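Local coordinates for protein putative pyridoxamine 5-phosphate-dependent dehydrase, Wbdk (Escherichia coli, PDB 2GMS) that catalyses the pyridoxal phosphate-dependent removal of the C3'-hydroxyl group from GDP-4-keto-6-deoxy-D-mannose, a step towards the L-colitose of the lipopolysaccharide O-antigen, at residues A[60-65]-A[181-186]; A[86-91]-A[107-112]; A[111-116]-A[138-143]; A[134-139]-A[158-163]. All coordinates share one frame; numbering follows the deposited sequence.

Contact 1: residues A[60-65]-A[181-186]; sequences TANLLM and MGTFSS. With P0P ([4-(dihydroxymethyl)-5-hydroxy-6-methylpyridin-3-yl]methyl dihydrogen phosphate), chain D.
Met181 opens the contact by sliding past Met65 in the opposite direction. Its CB lies 3.7 Å from Met65 SD, while Met181 SD lies 3.8 Å from Met65 CG. A bend at chi3 (-77°) turns Met181 CE to the carbonyl oxygen of Met65, Met65 O, 3.3 Å away. Two residues on, Thr183 meets the helix with both branches. Its methyl CG2 fits against Ala61 CB (3.8 Å) and is also touched by the end of Met65, whereas Thr183 OG1 donates to Asn62 OD1 at 2.7 Å, standing 19° out of the carbonyl plane of the Asn62 amide. The 60-65 part of helix 58-68 packs on the sheet nearly antiparallel to strand 181-185 (164° between directions, axes 8.0 Å apart at closest), a layer of the large alpha/beta domain of fold type I enzymes. With OD1 held by Thr183 and ND2 bonded to Thr92 O and Asp161 OD2, the Asn62 amide is fixed in rotation beside the cofactor. Phe184 turns away from the helix, towards Phe43 and Phe47. At the strand's end, Ser185 OG donates to phosphate oxygen O2P of P0P at 2.8 Å.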
loop_
_atom_site.group_PDB
_atom_site.type_symbol
_atom_site.label_atom_id
_atom_site.label_comp_id
_atom_site.label_asym_id
_atom_site.label_seq_id
_atom_site.Cartn_x
_atom_site.Cartn_y
_atom_site.Cartn_z
ATOM N N THR A 60 2.184 2.956 5.042
ATOM C CA THR A 60 1.068 3.524 4.287
ATOM C C THR A 60 0.248 4.451 5.187
ATOM O O THR A 60 -0.480 5.324 4.692
ATOM C CB THR A 60 0.172 2.484 3.583
ATOM O OG1 THR A 60 -0.301 1.566 4.555
ATOM C CG2 THR A 60 0.937 1.751 2.456
ATOM N N ALA A 61 0.392 4.296 6.523
ATOM C CA ALA A 61 -0.295 5.191 7.441
ATOM C C ALA A 61 0.304 6.597 7.222
ATOM O O ALA A 61 -0.378 7.618 7.030
ATOM C CB ALA A 61 -0.098 4.677 8.858
ATOM N N ASN A 62 1.632 6.622 7.191
ATOM C CA ASN A 62 2.410 7.845 6.980
ATOM C C ASN A 62 2.062 8.515 5.649
ATOM O O ASN A 62 1.914 9.736 5.545
ATOM C CB ASN A 62 3.937 7.554 7.004
ATOM C CG ASN A 62 4.570 7.483 8.376
ATOM O OD1 ASN A 62 3.906 7.784 9.377
ATOM N ND2 ASN A 62 5.864 7.143 8.455
ATOM N N LEU A 63 1.966 7.685 4.620
ATOM C CA LEU A 63 1.639 8.130 3.288
ATOM C C LEU A 63 0.302 8.874 3.239
ATOM O O LEU A 63 0.181 9.970 2.688
ATOM C CB LEU A 63 1.583 6.905 2.347
ATOM C CG LEU A 63 1.174 7.269 0.916
ATOM C CD1 LEU A 63 2.273 8.126 0.268
ATOM C CD2 LEU A 63 0.954 5.994 0.112
ATOM N N LEU A 64 -0.704 8.232 3.813
ATOM C CA LEU A 64 -2.027 8.799 3.836
ATOM C C LEU A 64 -2.035 10.000 4.755
ATOM O O LEU A 64 -2.726 10.978 4.492
ATOM C CB LEU A 64 -3.054 7.759 4.308
ATOM C CG LEU A 64 -3.855 7.088 3.193
ATOM C CD1 LEU A 64 -2.948 6.510 2.121
ATOM C CD2 LEU A 64 -4.752 6.007 3.796
ATOM N N MET A 65 -1.268 9.933 5.839
ATOM C CA MET A 65 -1.267 11.083 6.709
ATOM C C MET A 65 -0.836 12.342 5.952
ATOM O O MET A 65 -1.400 13.424 6.102
ATOM C CB MET A 65 -0.409 10.847 7.967
ATOM C CG MET A 65 -0.129 12.143 8.703
ATOM S SD MET A 65 0.714 11.871 10.283
ATOM C CE MET A 65 2.352 11.393 9.713
ATOM N N MET A 181 -2.591 14.481 13.436
ATOM C CA MET A 181 -2.709 13.078 13.138
ATOM C C MET A 181 -1.518 12.412 13.790
ATOM O O MET A 181 -0.499 13.063 14.052
ATOM C CB MET A 181 -2.655 12.795 11.631
ATOM C CG MET A 181 -3.998 12.872 10.929
ATOM S SD MET A 181 -3.892 12.726 9.125
ATOM C CE MET A 181 -3.317 14.369 8.623
ATOM N N GLY A 182 -1.662 11.122 14.035
ATOM C CA GLY A 182 -0.603 10.318 14.587
ATOM C C GLY A 182 -0.567 8.954 13.882
ATOM O O GLY A 182 -1.629 8.363 13.619
ATOM N N THR A 183 0.631 8.420 13.576
ATOM C CA THR A 183 0.677 7.101 12.941
ATOM C C THR A 183 1.255 6.031 13.877
ATOM O O THR A 183 2.081 6.341 14.745
ATOM C CB THR A 183 1.388 7.075 11.576
ATOM O OG1 THR A 183 2.710 7.459 11.829
ATOM C CG2 THR A 183 0.723 8.023 10.564
ATOM N N PHE A 184 0.817 4.787 13.661
ATOM C CA PHE A 184 1.221 3.608 14.416
ATOM C C PHE A 184 1.482 2.435 13.472
ATOM O O PHE A 184 0.978 2.382 12.342
ATOM C CB PHE A 184 0.136 3.140 15.417
ATOM C CG PHE A 184 -0.275 4.153 16.459
ATOM C CD1 PHE A 184 -1.028 5.280 16.115
ATOM C CD2 PHE A 184 0.050 3.960 17.802
ATOM C CE1 PHE A 184 -1.411 6.230 17.067
ATOM C CE2 PHE A 184 -0.336 4.882 18.780
ATOM C CZ PHE A 184 -1.067 6.012 18.401
ATOM N N SER A 185 2.266 1.481 13.971
ATOM C CA SER A 185 2.606 0.299 13.205
ATOM C C SER A 185 2.351 -0.935 14.047
ATOM O O SER A 185 2.651 -0.951 15.241
ATOM C CB SER A 185 4.061 0.349 12.741
ATOM O OG SER A 185 4.500 -0.931 12.283
ATOM N N SER A 186 1.774 -1.944 13.400
ATOM C CA SER A 186 1.509 -3.224 14.022
ATOM C C SER A 186 2.239 -4.333 13.277
ATOM O O SER A 186 1.818 -5.483 13.175
ATOM C CB SER A 186 0.046 -3.521 14.241
ATOM O OG SER A 186 -0.588 -3.667 12.988
HETATM O O3 P0P D . 10.023 2.795 12.912
HETATM N N1 P0P D . 8.041 4.937 10.883
HETATM C C2 P0P D . 8.890 4.549 11.814
HETATM C C2A P0P D . 9.548 5.555 12.727
HETATM C C3 P0P D . 9.174 3.220 11.961
HETATM C C4 P0P D . 8.555 2.298 11.120
HETATM C C4A P0P D . 8.846 0.828 11.321
HETATM O O4A P0P D . 9.404 0.635 12.596
HETATM O O4B P0P D . 9.734 0.357 10.354
HETATM C C5 P0P D . 7.706 2.720 10.071
HETATM C C6 P0P D . 7.450 4.069 10.050
HETATM C C5A P0P D . 7.092 1.715 9.386
HETATM O O4P P0P D . 6.054 0.933 9.773
HETATM P P P0P D . 5.862 -0.352 8.841
HETATM O O1P P0P D . 7.091 -1.161 8.989
HETATM O O2P P0P D . 4.602 -1.131 9.478
HETATM O O3P P0P D . 5.586 0.012 7.298
#

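Contact 2: residues A[86-91]-A[107-112]; sequences PAVSWS and VDIDIN. With P0P ([4-(dihydroxymethyl)-5-hydroxy-6-methylpyridin-3-yl]methyl dihydrogen phosphate), chain D.
Val107 O sits against Pro86 and Ala87, and the tight part of the contact gathers around this carbonyl. Ala87 N gives it a weak hydrogen bond of 2.9 Å, bent to 124° at the hydrogen, and Pro86 CA adds a CA-H...O contact at 3.2 Å. Ile109 lays its CG2 methyl against the neighbouring loop, 4.0 Å from Val88 CG2 and 4.2 Å from Pro86 CB. With chi1 at 55°, the longer branch CG1 takes the place between backbone N and carbonyl carbon, and CG2 is the branch presented to Val88. Pro86 and Val107 form a parallel bridge at the ends of adjacent strands 82-86 and 103-107, from which both loops leave at the C-terminal edge of the sheet, the edge where fold type I enzymes bind their cofactor. Beyond Val88 the segments diverge. Trp90 heads for P0P instead: Trp90 CB lies 3.3 Å from C2 of P0P, and O4B of P0P lies 3.4 Å above one face of the Trp90 indole, toward its rim, with Ser91 OG over the opposite face, also toward the rim. Phe244 of the second subunit meets the indole edge-to-face. The other loop, by contrast, runs out towards solvent, where Asp110 OD1 accepts from Asn112 N at 2.6 Å in an Asx turn and Asn112 itself is exposed.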
loop_
_atom_site.group_PDB
_atom_site.type_symbol
_atom_site.label_atom_id
_atom_site.label_comp_id
_atom_site.label_asym_id
_atom_site.label_seq_id
_atom_site.Cartn_x
_atom_site.Cartn_y
_atom_site.Cartn_z
ATOM N N PRO A 86 13.219 15.386 12.040
ATOM C CA PRO A 86 14.454 15.082 12.719
ATOM C C PRO A 86 15.282 14.260 11.769
ATOM O O PRO A 86 14.760 13.651 10.830
ATOM C CB PRO A 86 14.112 14.196 13.900
ATOM C CG PRO A 86 12.732 13.627 13.591
ATOM C CD PRO A 86 12.091 14.597 12.612
ATOM N N ALA A 87 16.575 14.219 12.031
ATOM C CA ALA A 87 17.478 13.511 11.167
ATOM C C ALA A 87 17.528 12.002 11.359
ATOM O O ALA A 87 18.154 11.315 10.569
ATOM C CB ALA A 87 18.858 14.129 11.282
ATOM N N VAL A 88 16.909 11.478 12.412
ATOM C CA VAL A 88 16.926 10.045 12.662
ATOM C C VAL A 88 15.508 9.511 12.721
ATOM O O VAL A 88 14.698 9.955 13.511
ATOM C CB VAL A 88 17.693 9.707 13.947
ATOM C CG1 VAL A 88 17.690 8.193 14.185
ATOM C CG2 VAL A 88 19.126 10.230 13.855
ATOM N N SER A 89 15.197 8.587 11.828
ATOM C CA SER A 89 13.881 7.968 11.756
ATOM C C SER A 89 13.890 6.809 10.750
ATOM O O SER A 89 14.921 6.487 10.178
ATOM C CB SER A 89 12.793 8.973 11.400
ATOM O OG SER A 89 11.589 8.249 11.509
ATOM N N TRP A 90 12.747 6.220 10.480
ATOM C CA TRP A 90 12.670 5.150 9.501
ATOM C C TRP A 90 12.563 5.771 8.100
ATOM O O TRP A 90 12.104 6.892 7.940
ATOM C CB TRP A 90 11.501 4.194 9.822
ATOM C CG TRP A 90 11.440 3.053 8.859
ATOM C CD1 TRP A 90 10.496 2.831 7.912
ATOM C CD2 TRP A 90 12.407 2.022 8.724
ATOM N NE1 TRP A 90 10.822 1.715 7.190
ATOM C CE2 TRP A 90 11.992 1.195 7.662
ATOM C CE3 TRP A 90 13.599 1.735 9.396
ATOM C CZ2 TRP A 90 12.730 0.081 7.253
ATOM C CZ3 TRP A 90 14.327 0.629 8.997
ATOM C CH2 TRP A 90 13.896 -0.196 7.948
ATOM N N SER A 91 12.982 5.093 7.057
ATOM C CA SER A 91 12.911 5.703 5.740
ATOM C C SER A 91 11.531 6.175 5.298
ATOM O O SER A 91 11.421 7.178 4.583
ATOM C CB SER A 91 13.486 4.801 4.672
ATOM O OG SER A 91 12.613 3.706 4.501
ATOM N N VAL A 107 16.311 18.586 10.968
ATOM C CA VAL A 107 16.804 19.167 12.208
ATOM C C VAL A 107 17.541 18.071 13.008
ATOM O O VAL A 107 17.079 16.928 13.057
ATOM C CB VAL A 107 15.644 19.819 12.952
ATOM C CG1 VAL A 107 16.073 20.331 14.323
ATOM C CG2 VAL A 107 15.132 20.982 12.098
ATOM N N ASP A 108 18.713 18.375 13.598
ATOM C CA ASP A 108 19.493 17.407 14.377
ATOM C C ASP A 108 18.713 16.863 15.591
ATOM O O ASP A 108 17.717 17.438 16.051
ATOM C CB ASP A 108 20.796 18.070 14.866
ATOM C CG ASP A 108 21.900 17.140 15.269
ATOM O OD1 ASP A 108 22.909 17.525 15.829
ATOM O OD2 ASP A 108 21.688 15.890 14.950
ATOM N N ILE A 109 19.178 15.743 16.129
ATOM C CA ILE A 109 18.521 15.214 17.298
ATOM C C ILE A 109 19.304 15.586 18.562
ATOM O O ILE A 109 20.462 16.027 18.521
ATOM C CB ILE A 109 18.450 13.693 17.266
ATOM C CG1 ILE A 109 19.882 13.201 17.093
ATOM C CG2 ILE A 109 17.609 13.191 16.086
ATOM C CD1 ILE A 109 20.190 11.858 17.734
ATOM N N ASP A 110 18.642 15.358 19.696
ATOM C CA ASP A 110 19.200 15.514 21.011
ATOM C C ASP A 110 19.892 14.164 21.289
ATOM O O ASP A 110 19.319 13.081 21.104
ATOM C CB ASP A 110 18.085 15.772 22.010
ATOM C CG ASP A 110 18.665 15.845 23.386
ATOM O OD1 ASP A 110 19.280 14.939 23.909
ATOM O OD2 ASP A 110 18.481 17.000 23.942
ATOM N N ILE A 111 21.153 14.214 21.665
ATOM C CA ILE A 111 21.885 12.982 21.855
ATOM C C ILE A 111 21.441 12.148 23.049
ATOM O O ILE A 111 21.733 10.944 23.147
ATOM C CB ILE A 111 23.403 13.160 21.707
ATOM C CG1 ILE A 111 24.132 11.850 21.364
ATOM C CG2 ILE A 111 23.966 13.714 23.012
ATOM C CD1 ILE A 111 24.186 11.456 19.888
ATOM N N ASN A 112 20.724 12.773 23.976
ATOM C CA ASN A 112 20.255 12.054 25.152
ATOM C C ASN A 112 18.906 11.349 24.974
ATOM O O ASN A 112 18.745 10.146 25.229
ATOM C CB ASN A 112 20.237 13.007 26.345
ATOM C CG ASN A 112 21.627 13.548 26.598
ATOM O OD1 ASN A 112 22.535 12.787 26.943
ATOM N ND2 ASN A 112 21.812 14.845 26.376
HETATM O O3 P0P D . 10.023 2.795 12.912
HETATM N N1 P0P D . 8.041 4.937 10.883
HETATM C C2 P0P D . 8.890 4.549 11.814
HETATM C C2A P0P D . 9.548 5.555 12.727
HETATM C C3 P0P D . 9.174 3.220 11.961
HETATM C C4 P0P D . 8.555 2.298 11.120
HETATM C C4A P0P D . 8.846 0.828 11.321
HETATM O O4A P0P D . 9.404 0.635 12.596
HETATM O O4B P0P D . 9.734 0.357 10.354
HETATM C C5 P0P D . 7.706 2.720 10.071
HETATM C C6 P0P D . 7.450 4.069 10.050
HETATM C C5A P0P D . 7.092 1.715 9.386
HETATM O O4P P0P D . 6.054 0.933 9.773
HETATM P P P0P D . 5.862 -0.352 8.841
HETATM O O1P P0P D . 7.091 -1.161 8.989
HETATM O O2P P0P D . 4.602 -1.131 9.478
HETATM O O3P P0P D . 5.586 0.012 7.298
#

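Contact 3: residues A[111-116]-A[138-143]; sequences INTLNI and LGNPNN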
loop_
_atom_site.group_PDB
_atom_site.type_symbol
_atom_site.label_atom_id
_atom_site.label_comp_id
_atom_site.label_asym_id
_atom_site.label_seq_id
_atom_site.Cartn_x
_atom_site.Cartn_y
_atom_site.Cartn_z
ATOM N N ILE A 111 21.153 14.214 21.665
ATOM C CA ILE A 111 21.885 12.982 21.855
ATOM C C ILE A 111 21.441 12.148 23.049
ATOM O O ILE A 111 21.733 10.944 23.147
ATOM C CB ILE A 111 23.403 13.160 21.707
ATOM C CG1 ILE A 111 24.132 11.850 21.364
ATOM C CG2 ILE A 111 23.966 13.714 23.012
ATOM C CD1 ILE A 111 24.186 11.456 19.888
ATOM N N ASN A 112 20.724 12.773 23.976
ATOM C CA ASN A 112 20.255 12.054 25.152
ATOM C C ASN A 112 18.906 11.349 24.974
ATOM O O ASN A 112 18.745 10.146 25.229
ATOM C CB ASN A 112 20.237 13.007 26.345
ATOM C CG ASN A 112 21.627 13.548 26.598
ATOM O OD1 ASN A 112 22.535 12.787 26.943
ATOM N ND2 ASN A 112 21.812 14.845 26.376
ATOM N N THR A 113 17.925 12.116 24.515
ATOM C CA THR A 113 16.575 11.600 24.282
ATOM C C THR A 113 16.435 10.866 22.949
ATOM O O THR A 113 15.527 10.057 22.754
ATOM C CB THR A 113 15.556 12.766 24.253
ATOM O OG1 THR A 113 15.899 13.637 23.189
ATOM C CG2 THR A 113 15.583 13.534 25.575
ATOM N N LEU A 114 17.315 11.216 22.008
ATOM C CA LEU A 114 17.288 10.648 20.688
ATOM C C LEU A 114 16.150 11.240 19.825
ATOM O O LEU A 114 15.966 10.889 18.667
ATOM C CB LEU A 114 17.301 9.096 20.681
ATOM C CG LEU A 114 18.451 8.426 21.444
ATOM C CD1 LEU A 114 18.495 6.939 21.130
ATOM C CD2 LEU A 114 19.773 9.025 20.987
ATOM N N ASN A 115 15.386 12.144 20.408
ATOM C CA ASN A 115 14.299 12.823 19.712
ATOM C C ASN A 115 14.815 14.134 19.160
ATOM O O ASN A 115 15.971 14.461 19.408
ATOM C CB ASN A 115 13.067 13.023 20.613
ATOM C CG ASN A 115 12.341 11.716 20.812
ATOM O OD1 ASN A 115 12.215 10.970 19.834
ATOM N ND2 ASN A 115 11.879 11.430 22.037
ATOM N N ILE A 116 13.994 14.873 18.409
ATOM C CA ILE A 116 14.419 16.154 17.835
ATOM C C ILE A 116 14.972 17.132 18.888
ATOM O O ILE A 116 14.438 17.258 19.990
ATOM C CB ILE A 116 13.294 16.753 16.974
ATOM C CG1 ILE A 116 13.829 17.778 15.969
ATOM C CG2 ILE A 116 12.192 17.348 17.844
ATOM C CD1 ILE A 116 12.806 18.131 14.879
ATOM N N LEU A 138 12.027 5.116 19.584
ATOM C CA LEU A 138 12.247 3.967 20.429
ATOM C C LEU A 138 11.341 3.839 21.636
ATOM O O LEU A 138 11.717 3.186 22.587
ATOM C CB LEU A 138 13.698 3.968 20.921
ATOM C CG LEU A 138 14.745 3.788 19.815
ATOM C CD1 LEU A 138 16.114 3.592 20.463
ATOM C CD2 LEU A 138 14.450 2.598 18.917
ATOM N N GLY A 139 10.168 4.438 21.585
ATOM C CA GLY A 139 9.247 4.346 22.682
ATOM C C GLY A 139 9.184 5.646 23.451
ATOM O O GLY A 139 8.288 5.841 24.267
ATOM N N ASN A 140 10.137 6.530 23.182
ATOM C CA ASN A 140 10.291 7.804 23.893
ATOM C C ASN A 140 9.579 8.997 23.272
ATOM O O ASN A 140 9.902 9.455 22.184
ATOM C CB ASN A 140 11.796 8.125 24.096
ATOM C CG ASN A 140 12.119 9.068 25.236
ATOM O OD1 ASN A 140 11.431 9.111 26.271
ATOM N ND2 ASN A 140 13.207 9.814 25.057
ATOM N N PRO A 141 8.616 9.544 24.002
ATOM C CA PRO A 141 7.872 10.690 23.499
ATOM C C PRO A 141 8.706 11.959 23.456
ATOM O O PRO A 141 9.698 12.132 24.164
ATOM C CB PRO A 141 6.741 10.917 24.513
ATOM C CG PRO A 141 7.144 10.184 25.787
ATOM C CD PRO A 141 8.205 9.167 25.391
ATOM N N ASN A 142 8.252 12.867 22.613
ATOM C CA ASN A 142 8.878 14.154 22.528
ATOM C C ASN A 142 8.252 14.995 23.639
ATOM O O ASN A 142 7.174 14.702 24.133
ATOM C CB ASN A 142 8.552 14.819 21.180
ATOM C CG ASN A 142 9.378 14.283 20.013
ATOM O OD1 ASN A 142 10.302 14.959 19.541
ATOM N ND2 ASN A 142 9.033 13.090 19.507
ATOM N N ASN A 143 8.932 16.041 24.033
ATOM C CA ASN A 143 8.380 16.918 25.026
ATOM C C ASN A 143 7.478 17.877 24.283
ATOM O O ASN A 143 7.921 18.921 23.794
ATOM C CB ASN A 143 9.483 17.720 25.704
ATOM C CG ASN A 143 8.924 18.567 26.819
ATOM O OD1 ASN A 143 7.861 19.207 26.692
ATOM N ND2 ASN A 143 9.639 18.537 27.932
#
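Asn115 and Asn140 each donate from the side-chain amide to a backbone carbonyl of the opposite segment, and these two hydrogen bonds tie the loops. Asn115 ND2 reaches Asn140 O at 2.8 Å, approaching from above the carbonyl plane, 60° out of it, and so misses the lone pairs. The second bond is longer but better aimed: Asn140 ND2 lies 3.3 Å from Thr113 O, in the carbonyl plane and on a lone pair, with 157° at the hydrogen. Both amides have their oxygens engaged as well, Asn115 OD1 by Leu137 N and Asn140 OD1 by Thr298 N, which sets which way round each amide is flipped. Asn115 is delivered by a local turn. Thr113 OG1 accepts from Asn115 N at 3.2 Å, an ST turn, and Leu114 in between adopts a positive phi. These bonds join two beta-alpha connections, one leading from strand 103-107 to helix 118-124, the other from strand 129-135 to helix 144-151, whose N-cap is Asn143. Outward from the bonds, the amide of Asn142 stacks on that of Asn115, their planes 27° apart. Asn142 OD1 meets Asn115 CB at 3.5 Å and Ile116 CG2 at 3.5 Å, while Asn142 ND2 turns back to Asn136 OD1 and Val135 O. On another flank of the contact, Leu114 and Leu138 touch by their CD1 methyls at 4.2 Å, both also packing on Ser307 of strand 305-310.

Contact 4: residues A[134-139]-A[158-163]; sequences TVNLLG and LLEDNC. With P0P ([4-(dihydroxymethyl)-5-hydroxy-6-methylpyridin-3-yl]methyl dihydrogen phosphate), chain D.
Strands 129-135 and 157-161 pair in parallel, with Thr134 opposite Glu160 and Val135 opposite Asp161, through Thr134 N to Leu159 O, Asp161 N to Thr134 O (2.9 Å) and a longer bond from Asn136 N to Asp161 O (3.3 Å). Thr134 reinforces the first of these with its side chain: chi1 of 62° brings OG1 back over its own backbone, so that it donates to Leu159 O at 2.9 Å and this oxygen accepts twice. Thr134 and Glu160 lie side by side on the face covered by helix 144-151, the connecting helix of this beta-alpha-beta unit. Just past the strand end, Asn136 ND2 spends both hydrogens across the contact. Asn136 ND2 donates to Asn162 OD1 at 2.8 Å, and Asn136 ND2 also meets the anti lone pair of Glu160 OE1 at 3.0 Å. Asn136 OD1 is taken by Asn142. Gly176 N further bonds to Glu160 OE1, and Gly179 N to OE2, so the buried carboxylate is well supplied with donors. On the other face, Val135 CG2 packs along Asp161 CB at 3.9 Å. Asp161 CG stands anti to the backbone N (chi1 173°), sending the carboxylate towards P0P; OD1 accepts from Cys163 N in an Asx turn, and Thr93 OG1 bonds to OD2. Asp161 OD2 lies 2.8 Å from the pyridine N1 of P0P. This is the placing of the aspartate in fold type I enzymes, and so close a carboxylate would be expected to favour a protonated ring nitrogen and thereby an electron-withdrawing cofactor.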
loop_
_atom_site.group_PDB
_atom_site.type_symbol
_atom_site.label_atom_id
_atom_site.label_comp_id
_atom_site.label_asym_id
_atom_site.label_seq_id
_atom_site.Cartn_x
_atom_site.Cartn_y
_atom_site.Cartn_z
ATOM N N THR A 134 7.033 15.249 13.924
ATOM C CA THR A 134 7.809 14.668 15.009
ATOM C C THR A 134 7.769 13.151 14.942
ATOM O O THR A 134 6.845 12.571 14.386
ATOM C CB THR A 134 7.339 15.119 16.410
ATOM O OG1 THR A 134 6.000 14.719 16.656
ATOM C CG2 THR A 134 7.481 16.622 16.569
ATOM N N VAL A 135 8.775 12.531 15.534
ATOM C CA VAL A 135 8.897 11.096 15.590
ATOM C C VAL A 135 9.193 10.737 17.040
ATOM O O VAL A 135 10.094 11.310 17.630
ATOM C CB VAL A 135 10.004 10.611 14.623
ATOM C CG1 VAL A 135 10.312 9.127 14.774
ATOM C CG2 VAL A 135 9.691 10.935 13.161
ATOM N N ASN A 136 8.432 9.829 17.648
ATOM C CA ASN A 136 8.735 9.471 19.038
ATOM C C ASN A 136 9.639 8.261 18.949
ATOM O O ASN A 136 9.179 7.162 18.661
ATOM C CB ASN A 136 7.461 9.183 19.831
ATOM C CG ASN A 136 6.537 10.367 19.784
ATOM O OD1 ASN A 136 6.938 11.477 20.149
ATOM N ND2 ASN A 136 5.294 10.143 19.353
ATOM N N LEU A 137 10.945 8.474 19.103
ATOM C CA LEU A 137 11.897 7.396 18.919
ATOM C C LEU A 137 12.065 6.377 20.019
ATOM O O LEU A 137 12.277 6.720 21.174
ATOM C CB LEU A 137 13.279 7.946 18.545
ATOM C CG LEU A 137 14.010 7.162 17.454
ATOM C CD1 LEU A 137 13.391 7.400 16.084
ATOM C CD2 LEU A 137 15.484 7.555 17.449
ATOM N N LEU A 138 12.027 5.116 19.584
ATOM C CA LEU A 138 12.247 3.967 20.429
ATOM C C LEU A 138 11.341 3.839 21.636
ATOM O O LEU A 138 11.717 3.186 22.587
ATOM C CB LEU A 138 13.698 3.968 20.921
ATOM C CG LEU A 138 14.745 3.788 19.815
ATOM C CD1 LEU A 138 16.114 3.592 20.463
ATOM C CD2 LEU A 138 14.450 2.598 18.917
ATOM N N GLY A 139 10.168 4.438 21.585
ATOM C CA GLY A 139 9.247 4.346 22.682
ATOM C C GLY A 139 9.184 5.646 23.451
ATOM O O GLY A 139 8.288 5.841 24.267
ATOM N N LEU A 158 1.186 20.135 13.531
ATOM C CA LEU A 158 2.035 19.213 14.225
ATOM C C LEU A 158 1.590 17.815 13.870
ATOM O O LEU A 158 0.404 17.500 13.970
ATOM C CB LEU A 158 1.885 19.359 15.737
ATOM C CG LEU A 158 2.703 18.295 16.483
ATOM C CD1 LEU A 158 4.193 18.541 16.293
ATOM C CD2 LEU A 158 2.396 18.363 17.976
ATOM N N LEU A 159 2.539 16.997 13.450
ATOM C CA LEU A 159 2.235 15.627 13.117
ATOM C C LEU A 159 3.120 14.697 13.922
ATOM O O LEU A 159 4.188 15.099 14.399
ATOM C CB LEU A 159 2.409 15.341 11.621
ATOM C CG LEU A 159 1.521 16.224 10.760
ATOM C CD1 LEU A 159 2.012 16.074 9.337
ATOM C CD2 LEU A 159 0.061 15.749 10.842
ATOM N N GLU A 160 2.672 13.443 14.047
ATOM C CA GLU A 160 3.432 12.433 14.756
ATOM C C GLU A 160 3.555 11.096 14.050
ATOM O O GLU A 160 2.568 10.478 13.655
ATOM C CB GLU A 160 2.824 12.073 16.128
ATOM C CG GLU A 160 2.902 13.138 17.228
ATOM C CD GLU A 160 2.265 12.631 18.484
ATOM O OE1 GLU A 160 2.850 11.862 19.238
ATOM O OE2 GLU A 160 1.030 13.042 18.651
ATOM N N ASP A 161 4.789 10.628 13.945
ATOM C CA ASP A 161 5.031 9.289 13.467
ATOM C C ASP A 161 5.255 8.552 14.799
ATOM O O ASP A 161 6.294 8.730 15.449
ATOM C CB ASP A 161 6.259 9.157 12.544
ATOM C CG ASP A 161 6.589 7.728 12.202
ATOM O OD1 ASP A 161 6.272 6.778 12.921
ATOM O OD2 ASP A 161 7.257 7.598 11.061
ATOM N N ASN A 162 4.245 7.785 15.235
ATOM C CA ASN A 162 4.299 7.055 16.497
ATOM C C ASN A 162 4.472 5.544 16.295
ATOM O O ASN A 162 4.070 4.743 17.152
ATOM C CB ASN A 162 3.029 7.313 17.348
ATOM C CG ASN A 162 3.275 7.065 18.825
ATOM O OD1 ASN A 162 4.293 7.525 19.339
ATOM N ND2 ASN A 162 2.372 6.343 19.498
ATOM N N CYS A 163 5.087 5.188 15.166
ATOM C CA CYS A 163 5.330 3.803 14.800
ATOM C C CYS A 163 6.189 2.995 15.766
ATOM O O CYS A 163 6.161 1.778 15.712
ATOM C CB CYS A 163 5.773 3.624 13.337
ATOM S SG CYS A 163 4.406 4.057 12.236
HETATM O O3 P0P D . 10.023 2.795 12.912
HETATM N N1 P0P D . 8.041 4.937 10.883
HETATM C C2 P0P D . 8.890 4.549 11.814
HETATM C C2A P0P D . 9.548 5.555 12.727
HETATM C C3 P0P D . 9.174 3.220 11.961
HETATM C C4 P0P D . 8.555 2.298 11.120
HETATM C C4A P0P D . 8.846 0.828 11.321
HETATM O O4A P0P D . 9.404 0.635 12.596
HETATM O O4B P0P D . 9.734 0.357 10.354
HETATM C C5 P0P D . 7.706 2.720 10.071
HETATM C C6 P0P D . 7.450 4.069 10.050
HETATM C C5A P0P D . 7.092 1.715 9.386
HETATM O O4P P0P D . 6.054 0.933 9.773
HETATM P P P0P D . 5.862 -0.352 8.841
HETATM O O1P P0P D . 7.091 -1.161 8.989
HETATM O O2P P0P D . 4.602 -1.131 9.478
HETATM O O3P P0P D . 5.586 0.012 7.298
#

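In the fold
Contacts 1, 2 and 4 meet around one P0P: contact 1 brings Ser185 to the phosphate, contact 4 brings Asp161 to the ring nitrogen, and contact 2 lays the Trp90 indole beside the ring. Contacts 1 and 4 are joined directly, their centres about 10 Å apart, because strands 181-185 and 157-161 are neighbours and Thr183 N lies 2.8 Å from Glu160 O. Contact 2 touches contact 4 through Ser89 and Val135, yet stays about 6 Å from contact 1 at the nearest atoms. Contact 3 lies one layer further from the cofactor, sharing residues with contacts 2 and 4, each about 9 Å away between centres. The side chain of its Leu138 is about 7 Å from the cofactor and about 4 Å from that of Glu164, a cofactor ligand.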